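Long-range contact in hydrophilic protein, virA protein (Chromobacterium violaceum, PDB 3BO6), which probably acts as a phosphothreonine lyase effector of the SpvC family, removing phosphate from phosphothreonine by beta-elimination: residues G77-Q89 with N185-S197. Numbering follows the deposited sequence. Where two conformers were deposited one is given.
With SO4 (sulfate ion), chain C.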
ATOM      1  N   GLY A  77      10.126 -12.338   0.614  1.00  8.69           N
ATOM      2  CA  GLY A  77      10.375 -12.280  -0.814  1.00 10.55           C
ATOM      3  C   GLY A  77      10.893 -10.934  -1.279  1.00 12.12           C
ATOM      4  O   GLY A  77      10.844  -9.939  -0.547  1.00 13.48           O
ATOM      5  N   ASP A  78      11.420 -10.904  -2.500  1.00 10.22           N
ATOM      6  CA  ASP A  78      11.887  -9.663  -3.103  1.00 10.25           C
ATOM      7  C   ASP A  78      10.713  -8.863  -3.656  1.00 11.83           C
ATOM      8  O   ASP A  78       9.795  -9.428  -4.256  1.00 10.66           O
ATOM      9  CB  ASP A  78      12.854  -9.953  -4.249  1.00 11.10           C
ATOM     10  CG  ASP A  78      14.170 -10.536  -3.775  1.00 18.98           C
ATOM     11  OD1 ASP A  78      14.507 -10.363  -2.583  1.00 23.21           O
ATOM     12  OD2 ASP A  78      14.871 -11.142  -4.611  1.00 27.80           O
ATOM     13  N   PHE A  79      10.750  -7.547  -3.473  1.00 12.48           N
ATOM     14  CA  PHE A  79       9.754  -6.659  -4.064  1.00  8.60           C
ATOM     15  C   PHE A  79       9.577  -6.960  -5.542  1.00 10.06           C
ATOM     16  O   PHE A  79      10.563  -7.095  -6.282  1.00 11.58           O
ATOM     17  CB  PHE A  79      10.200  -5.213  -3.877  1.00  9.84           C
ATOM     18  CG  PHE A  79       9.225  -4.190  -4.389  1.00  9.24           C
ATOM     19  CD1 PHE A  79       7.920  -4.130  -3.906  1.00  7.49           C
ATOM     20  CD2 PHE A  79       9.639  -3.250  -5.317  1.00 10.12           C
ATOM     21  CE1 PHE A  79       7.050  -3.151  -4.354  1.00  7.29           C
ATOM     22  CE2 PHE A  79       8.773  -2.281  -5.786  1.00  7.58           C
ATOM     23  CZ  PHE A  79       7.473  -2.223  -5.306  1.00  6.30           C
ATOM     24  N   ALA A  80       8.317  -7.071  -5.961  1.00  7.47           N
ATOM     25  CA  ALA A  80       7.978  -7.445  -7.324  1.00 10.47           C
ATOM     26  C   ALA A  80       7.153  -6.357  -8.005  1.00  7.93           C
ATOM     27  O   ALA A  80       6.479  -6.603  -9.013  1.00  6.61           O
ATOM     28  CB  ALA A  80       7.243  -8.788  -7.328  1.00 10.29           C
ATOM     29  N   GLY A  81       7.220  -5.141  -7.460  1.00  7.42           N
ATOM     30  CA  GLY A  81       6.603  -3.987  -8.092  1.00  6.70           C
ATOM     31  C   GLY A  81       5.205  -3.617  -7.638  1.00  4.20           C
ATOM     32  O   GLY A  81       4.725  -2.549  -7.985  1.00  5.40           O
ATOM     33  N   ASP A  82       4.544  -4.484  -6.872  1.00  5.75           N
ATOM     34  CA  ASP A  82       3.159  -4.204  -6.497  1.00  3.03           C
ATOM     35  C   ASP A  82       3.071  -3.148  -5.405  1.00  3.72           C
ATOM     36  O   ASP A  82       3.719  -3.260  -4.352  1.00  5.13           O
ATOM     37  CB  ASP A  82       2.458  -5.501  -6.098  1.00  3.81           C
ATOM     38  CG  ASP A  82       2.443  -6.500  -7.224  1.00  5.41           C
ATOM     39  OD1 ASP A  82       2.004  -6.126  -8.323  1.00  6.62           O
ATOM     40  OD2 ASP A  82       2.881  -7.657  -7.027  1.00  7.64           O
ATOM     41  N   LYS A  83       2.301  -2.097  -5.654  1.00  3.47           N
ATOM     42  CA  LYS A  83       2.159  -1.045  -4.656  1.00  3.36           C
ATOM     43  C   LYS A  83       0.757  -0.467  -4.672  1.00  5.20           C
ATOM     44  O   LYS A  83       0.052  -0.460  -5.696  1.00  5.01           O
ATOM     45  CB  LYS A  83       3.218   0.045  -4.857  1.00  5.53           C
ATOM     46  CG  LYS A  83       3.004   0.912  -6.084  1.00  6.91           C
ATOM     47  CD  LYS A  83       4.325   1.583  -6.556  1.00  7.46           C
ATOM     48  CE  LYS A  83       4.892   2.529  -5.522  1.00  7.70           C
ATOM     49  NZ  LYS A  83       6.205   3.081  -5.983  1.00  7.26           N
ATOM     50  N   PHE A  84       0.351   0.030  -3.511  1.00  4.73           N
ATOM     51  CA  PHE A  84      -0.896   0.761  -3.389  1.00  3.65           C
ATOM     52  C   PHE A  84      -0.641   2.198  -3.016  1.00  4.69           C
ATOM     53  O   PHE A  84       0.323   2.508  -2.316  1.00  5.88           O
ATOM     54  CB  PHE A  84      -1.778   0.176  -2.274  1.00  4.28           C
ATOM     55  CG  PHE A  84      -2.186  -1.245  -2.491  1.00  4.78           C
ATOM     56  CD1 PHE A  84      -1.662  -2.262  -1.698  1.00  5.66           C
ATOM     57  CD2 PHE A  84      -3.149  -1.563  -3.433  1.00  5.47           C
ATOM     58  CE1 PHE A  84      -2.064  -3.588  -1.868  1.00  5.01           C
ATOM     59  CE2 PHE A  84      -3.564  -2.883  -3.618  1.00  6.38           C
ATOM     60  CZ  PHE A  84      -3.006  -3.894  -2.830  1.00  4.85           C
ATOM     61  N   HIS A  85      -1.549   3.068  -3.433  1.00  3.13           N
ATOM     62  CA  HIS A  85      -1.598   4.418  -2.905  1.00  4.52           C
ATOM     63  C   HIS A  85      -2.911   4.570  -2.169  1.00  4.19           C
ATOM     64  O   HIS A  85      -3.883   3.846  -2.442  1.00  5.38           O
ATOM     65  CB  HIS A  85      -1.527   5.425  -4.046  1.00  5.36           C
ATOM     66  CG  HIS A  85      -0.247   5.372  -4.811  1.00  3.86           C
ATOM     67  ND1 HIS A  85      -0.181   4.946  -6.117  1.00  5.22           N
ATOM     68  CD2 HIS A  85       1.018   5.705  -4.454  1.00  5.93           C
ATOM     69  CE1 HIS A  85       1.074   5.012  -6.535  1.00  6.41           C
ATOM     70  NE2 HIS A  85       1.817   5.478  -5.548  1.00  5.36           N
ATOM     71  N   ILE A  86      -2.936   5.514  -1.233  1.00  4.91           N
ATOM     72  CA  ILE A  86      -4.156   5.911  -0.539  1.00  4.64           C
ATOM     73  C   ILE A  86      -4.352   7.405  -0.756  1.00  4.79           C
ATOM     74  O   ILE A  86      -3.429   8.196  -0.512  1.00  6.16           O
ATOM     75  CB  ILE A  86      -4.086   5.628   0.972  1.00  4.02           C
ATOM     76  CG1 ILE A  86      -3.620   4.192   1.230  1.00  4.46           C
ATOM     77  CG2 ILE A  86      -5.465   5.876   1.620  1.00  6.50           C
ATOM     78  CD1 ILE A  86      -3.468   3.848   2.720  1.00  7.26           C
ATOM     79  N   SER A  87      -5.527   7.797  -1.242  1.00  5.74           N
ATOM     80  CA  SER A  87      -5.811   9.201  -1.554  1.00  5.19           C
ATOM     81  C   SER A  87      -6.899   9.762  -0.648  1.00  5.55           C
ATOM     82  O   SER A  87      -8.038   9.269  -0.649  1.00  6.92           O
ATOM     83  CB  SER A  87      -6.258   9.353  -3.013  1.00  6.51           C
ATOM     84  OG  SER A  87      -5.259   8.892  -3.894  1.00  5.26           O
ATOM     85  N   VAL A  88      -6.539  10.768   0.139  1.00  6.57           N
ATOM     86  CA  VAL A  88      -7.520  11.520   0.913  1.00  6.30           C
ATOM     87  C   VAL A  88      -7.497  12.990   0.502  1.00  8.22           C
ATOM     88  O   VAL A  88      -6.621  13.431  -0.267  1.00  6.58           O
ATOM     89  CB  VAL A  88      -7.280  11.377   2.432  1.00  7.01           C
ATOM     90  CG1 VAL A  88      -7.368   9.913   2.861  1.00  7.75           C
ATOM     91  CG2 VAL A  88      -5.941  11.989   2.841  1.00  7.90           C
ATOM     92  N   GLN A  89      -8.473  13.755   0.968  1.00  8.35           N
ATOM     93  CA  GLN A  89      -8.465  15.187   0.692  1.00  7.11           C
ATOM     94  C   GLN A  89      -7.161  15.807   1.222  1.00  8.05           C
ATOM     95  O   GLN A  89      -6.723  15.495   2.331  1.00  9.67           O
ATOM     96  CB  GLN A  89      -9.698  15.838   1.318  1.00  7.75           C
ATOM     97  CG  GLN A  89     -10.151  17.113   0.612  1.00 16.73           C
ATOM     98  CD  GLN A  89      -9.330  18.301   1.035  1.00 25.57           C
ATOM     99  OE1 GLN A  89      -8.931  18.400   2.193  1.00 24.72           O
ATOM    100  NE2 GLN A  89      -9.060  19.209   0.099  1.00 30.66           N
ATOM    101  N   ASN A 185     -15.441  -0.202  -5.868  1.00 13.09           N
ATOM    102  CA  ASN A 185     -15.602  -0.347  -4.423  0.50 16.84           C
ATOM    103  C   ASN A 185     -14.427   0.134  -3.568  1.00 14.50           C
ATOM    104  O   ASN A 185     -14.500   0.098  -2.342  1.00 16.67           O
ATOM    105  CB  ASN A 185     -15.951  -1.787  -4.064  0.50 19.89           C
ATOM    106  CG  ASN A 185     -15.014  -2.781  -4.701  0.50 13.41           C
ATOM    107  OD1 ASN A 185     -15.002  -2.950  -5.925  0.50 15.30           O
ATOM    108  ND2 ASN A 185     -14.224  -3.454  -3.876  0.50 18.11           N
ATOM    109  N   TRP A 186     -13.343   0.584  -4.201  1.00  9.83           N
ATOM    110  CA  TRP A 186     -12.277   1.252  -3.435  1.00  8.83           C
ATOM    111  C   TRP A 186     -12.436   2.758  -3.602  1.00 10.40           C
ATOM    112  O   TRP A 186     -12.296   3.284  -4.707  1.00 12.74           O
ATOM    113  CB  TRP A 186     -10.857   0.857  -3.868  1.00  8.57           C
ATOM    114  CG  TRP A 186     -10.499  -0.579  -3.754  1.00  7.74           C
ATOM    115  CD1 TRP A 186     -11.224  -1.576  -3.174  1.00  9.30           C
ATOM    116  CD2 TRP A 186      -9.303  -1.184  -4.254  1.00  7.24           C
ATOM    117  NE1 TRP A 186     -10.548  -2.774  -3.288  1.00 11.98           N
ATOM    118  CE2 TRP A 186      -9.372  -2.562  -3.959  1.00  8.59           C
ATOM    119  CE3 TRP A 186      -8.188  -0.693  -4.940  1.00  8.93           C
ATOM    120  CZ2 TRP A 186      -8.356  -3.456  -4.313  1.00  9.48           C
ATOM    121  CZ3 TRP A 186      -7.185  -1.581  -5.295  1.00  7.73           C
ATOM    122  CH2 TRP A 186      -7.277  -2.944  -4.989  1.00  9.39           C
ATOM    123  N   LYS A 187     -12.740   3.444  -2.508  1.00  6.64           N
ATOM    124  CA  LYS A 187     -12.954   4.885  -2.546  1.00  7.83           C
ATOM    125  C   LYS A 187     -11.669   5.666  -2.294  1.00  9.37           C
ATOM    126  O   LYS A 187     -11.609   6.846  -2.606  1.00 10.09           O
ATOM    127  CB  LYS A 187     -13.992   5.308  -1.489  1.00  9.65           C
ATOM    128  CG  LYS A 187     -15.344   4.606  -1.616  1.00 15.99           C
ATOM    129  CD  LYS A 187     -15.892   4.672  -3.038  1.00 15.65           C
ATOM    130  CE  LYS A 187     -17.315   4.109  -3.115  1.00 27.67           C
ATOM    131  NZ  LYS A 187     -17.843   4.179  -4.500  1.00 33.30           N
ATOM    132  N   TYR A 188     -10.669   5.013  -1.699  1.00  4.22           N
ATOM    133  CA  TYR A 188      -9.422   5.701  -1.314  1.00  6.41           C
ATOM    134  C   TYR A 188      -8.172   5.044  -1.898  1.00  5.25           C
ATOM    135  O   TYR A 188      -7.189   5.718  -2.206  1.00  5.67           O
ATOM    136  CB  TYR A 188      -9.268   5.723   0.212  1.00  7.92           C
ATOM    137  CG  TYR A 188     -10.440   6.282   0.968  1.00  5.19           C
ATOM    138  CD1 TYR A 188     -10.472   7.634   1.336  1.00  7.89           C
ATOM    139  CD2 TYR A 188     -11.488   5.461   1.373  1.00  6.64           C
ATOM    140  CE1 TYR A 188     -11.549   8.159   2.053  1.00  6.86           C
ATOM    141  CE2 TYR A 188     -12.569   5.980   2.090  1.00  7.64           C
ATOM    142  CZ  TYR A 188     -12.583   7.321   2.417  1.00  7.08           C
ATOM    143  OH  TYR A 188     -13.643   7.826   3.143  1.00  9.35           O
ATOM    144  N   VAL A 189      -8.194   3.726  -2.020  1.00  5.06           N
ATOM    145  CA  VAL A 189      -7.032   2.961  -2.441  1.00  4.86           C
ATOM    146  C   VAL A 189      -6.970   2.801  -3.958  1.00  4.91           C
ATOM    147  O   VAL A 189      -8.003   2.658  -4.636  1.00  5.87           O
ATOM    148  CB  VAL A 189      -7.031   1.575  -1.761  1.00  5.55           C
ATOM    149  CG1 VAL A 189      -5.891   0.710  -2.284  1.00  5.92           C
ATOM    150  CG2 VAL A 189      -6.942   1.728  -0.234  1.00  6.50           C
ATOM    151  N   SER A 190      -5.749   2.843  -4.487  1.00  3.79           N
ATOM    152  CA  SER A 190      -5.510   2.516  -5.897  1.00  4.35           C
ATOM    153  C   SER A 190      -4.205   1.759  -6.048  1.00  3.91           C
ATOM    154  O   SER A 190      -3.418   1.673  -5.094  1.00  3.88           O
ATOM    155  CB  SER A 190      -5.561   3.762  -6.792  1.00  4.37           C
ATOM    156  OG  SER A 190      -4.574   4.706  -6.403  1.00  4.15           O
ATOM    157  N   TYR A 191      -3.979   1.200  -7.230  1.00  4.32           N
ATOM    158  CA  TYR A 191      -2.869   0.275  -7.463  1.00  3.94           C
ATOM    159  C   TYR A 191      -2.077   0.561  -8.730  1.00  3.67           C
ATOM    160  O   TYR A 191      -2.636   0.990  -9.741  1.00  4.39           O
ATOM    161  CB  TYR A 191      -3.463  -1.126  -7.617  1.00  5.78           C
ATOM    162  CG  TYR A 191      -2.498  -2.169  -8.172  1.00  4.45           C
ATOM    163  CD1 TYR A 191      -1.582  -2.807  -7.337  1.00  4.55           C
ATOM    164  CD2 TYR A 191      -2.504  -2.501  -9.531  1.00  4.85           C
ATOM    165  CE1 TYR A 191      -0.715  -3.780  -7.840  1.00  4.38           C
ATOM    166  CE2 TYR A 191      -1.626  -3.457 -10.036  1.00  4.43           C
ATOM    167  CZ  TYR A 191      -0.752  -4.090  -9.188  1.00  4.61           C
ATOM    168  OH  TYR A 191       0.111  -5.055  -9.696  1.00  6.38           O
ATOM    169  N   ARG A 192      -0.780   0.294  -8.680  1.00  4.66           N
ATOM    170  CA  ARG A 192      -0.026   0.073  -9.916  1.00  4.05           C
ATOM    171  C   ARG A 192       1.117  -0.889  -9.669  1.00  4.85           C
ATOM    172  O   ARG A 192       1.476  -1.179  -8.517  1.00  5.01           O
ATOM    173  CB  ARG A 192       0.474   1.369 -10.581  1.00  4.37           C
ATOM    174  CG  ARG A 192       1.686   1.993  -9.923  1.00  5.29           C
ATOM    175  CD  ARG A 192       2.105   3.314 -10.612  1.00  4.74           C
ATOM    176  NE  ARG A 192       3.462   3.732 -10.226  1.00  5.31           N
ATOM    177  CZ  ARG A 192       4.557   3.349 -10.870  1.00  4.99           C
ATOM    178  NH1 ARG A 192       4.457   2.557 -11.943  1.00  6.55           N
ATOM    179  NH2 ARG A 192       5.749   3.764 -10.447  1.00  6.11           N
ATOM    180  N   ASN A 193       1.664  -1.425 -10.757  1.00  4.06           N
ATOM    181  CA  ASN A 193       2.875  -2.231 -10.674  1.00  5.05           C
ATOM    182  C   ASN A 193       4.079  -1.518 -11.275  1.00  6.40           C
ATOM    183  O   ASN A 193       4.055  -1.130 -12.439  1.00  7.89           O
ATOM    184  CB  ASN A 193       2.680  -3.590 -11.354  1.00  4.72           C
ATOM    185  CG  ASN A 193       3.918  -4.452 -11.239  1.00  7.09           C
ATOM    186  OD1 ASN A 193       4.899  -4.220 -11.954  1.00  8.55           O
ATOM    187  ND2 ASN A 193       3.917  -5.393 -10.306  1.00  6.53           N
ATOM    188  N   GLU A 194       5.140  -1.365 -10.488  1.00  6.26           N
ATOM    189  CA  GLU A 194       6.317  -0.584 -10.903  1.00  8.14           C
ATOM    190  C   GLU A 194       7.048  -1.146 -12.107  1.00  7.57           C
ATOM    191  O   GLU A 194       7.674  -0.394 -12.849  1.00  9.77           O
ATOM    192  CB  GLU A 194       7.350  -0.533  -9.775  1.00 13.85           C
ATOM    193  CG  GLU A 194       6.961   0.282  -8.612  1.00 14.11           C
ATOM    194  CD  GLU A 194       8.149   0.617  -7.727  1.00 11.30           C
ATOM    195  OE1 GLU A 194       7.912   1.132  -6.628  1.00 12.38           O
ATOM    196  OE2 GLU A 194       9.303   0.346  -8.125  1.00 15.60           O
ATOM    197  N   LEU A 195       7.034  -2.462 -12.274  1.00  5.71           N
ATOM    198  CA  LEU A 195       7.815  -3.083 -13.331  1.00  6.80           C
ATOM    199  C   LEU A 195       7.152  -2.880 -14.690  1.00  9.18           C
ATOM    200  O   LEU A 195       7.829  -2.836 -15.721  1.00 11.33           O
ATOM    201  CB  LEU A 195       7.960  -4.588 -13.070  1.00 10.46           C
ATOM    202  CG  LEU A 195       8.646  -5.028 -11.775  1.00 12.09           C
ATOM    203  CD1 LEU A 195       8.714  -6.548 -11.643  1.00 13.29           C
ATOM    204  CD2 LEU A 195      10.041  -4.423 -11.676  1.00 20.36           C
ATOM    205  N   ARG A 196       5.828  -2.789 -14.697  1.00  8.28           N
ATOM    206  CA  ARG A 196       5.069  -2.810 -15.936  1.00  7.31           C
ATOM    207  C   ARG A 196       4.120  -1.624 -16.130  1.00  8.31           C
ATOM    208  O   ARG A 196       3.175  -1.698 -16.910  1.00 12.73           O
ATOM    209  CB  ARG A 196       4.327  -4.151 -16.081  1.00  8.07           C
ATOM    210  CG  ARG A 196       5.286  -5.346 -16.157  1.00  8.33           C
ATOM    211  CD  ARG A 196       4.563  -6.677 -16.216  1.00 10.25           C
ATOM    212  NE  ARG A 196       3.971  -7.015 -14.929  1.00  6.69           N
ATOM    213  CZ  ARG A 196       4.597  -7.635 -13.934  1.00  6.98           C
ATOM    214  NH1 ARG A 196       5.861  -8.037 -14.070  1.00  9.82           N
ATOM    215  NH2 ARG A 196       3.935  -7.902 -12.807  1.00  7.68           N
ATOM    216  N   SER A 197       4.377  -0.531 -15.418  1.00  7.65           N
ATOM    217  CA  SER A 197       3.670   0.719 -15.636  1.00  6.48           C
ATOM    218  C   SER A 197       4.584   1.840 -15.172  1.00  6.36           C
ATOM    219  O   SER A 197       5.583   1.581 -14.503  1.00  6.06           O
ATOM    220  CB  SER A 197       2.339   0.754 -14.871  1.00  5.70           C
ATOM    221  OG  SER A 197       2.558   0.802 -13.470  1.00  5.96           O
TER
HETATM  222  S   SO4 C   1       4.749   5.979  -7.435  1.00  5.93           S
HETATM  223  O1  SO4 C   1       3.508   5.756  -8.205  1.00  6.69           O
HETATM  224  O2  SO4 C   1       5.803   5.104  -7.929  1.00  5.51           O
HETATM  225  O3  SO4 C   1       5.158   7.362  -7.594  1.00  7.59           O
HETATM  226  O4  SO4 C   1       4.516   5.671  -6.022  1.00  6.28           O
HETATM  227  O   HOH W   1       5.521  -8.751 -10.454  1.00  9.18           O
HETATM  228  O   HOH W   2      -5.190   6.305  -4.193  1.00  6.04           O
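Glu194 CD meets the Phe79 ring at its edge, carboxylate and ring planes standing 75° apart, while the backbone N of Gly81 lies over the centre of one face. The Tyr191 ring has Asp82 OD1 in plane at its edge, and the His85 ring and Arg192 guanidinium both turn edges to a sulfate, probably from the crystallisation liquor. Tyr191, His85 and Arg192 belong to an antiparallel pair, strands 82-86 and 189-193, the latter outermost in the chain's sheet; Phe79 and Glu194 sit in the adjoining loops. Reciprocal backbone bonds define the register: His85 N to Ser190 O and Ser190 N to His85 O, both 2.9 Å.

Lys83, His85 and Arg192 share a face and grip the anion: His85 NE2 lies 2.7 Å from sulfate O4 and Arg192 NE 2.9 Å from O1. Arg127 and Arg199 also bind it, consistent with a site for the substrate phosphate. The Lys83 chain bends at chi3 (-63°), setting NZ between sulfate O2 and Glu194 OE1, the latter a 2.7 Å salt bridge; His85 ND1 is hydrogen-bonded to Asp180.

On the other face, Phe84 CD2 packs 3.7 Å from Val189 CG1, backed by helix 149-168. There Asp82 OD1 is gripped from opposite faces of its carboxylate plane, by Tyr191 OH at 2.6 Å and Asn193 ND2 at 2.9 Å.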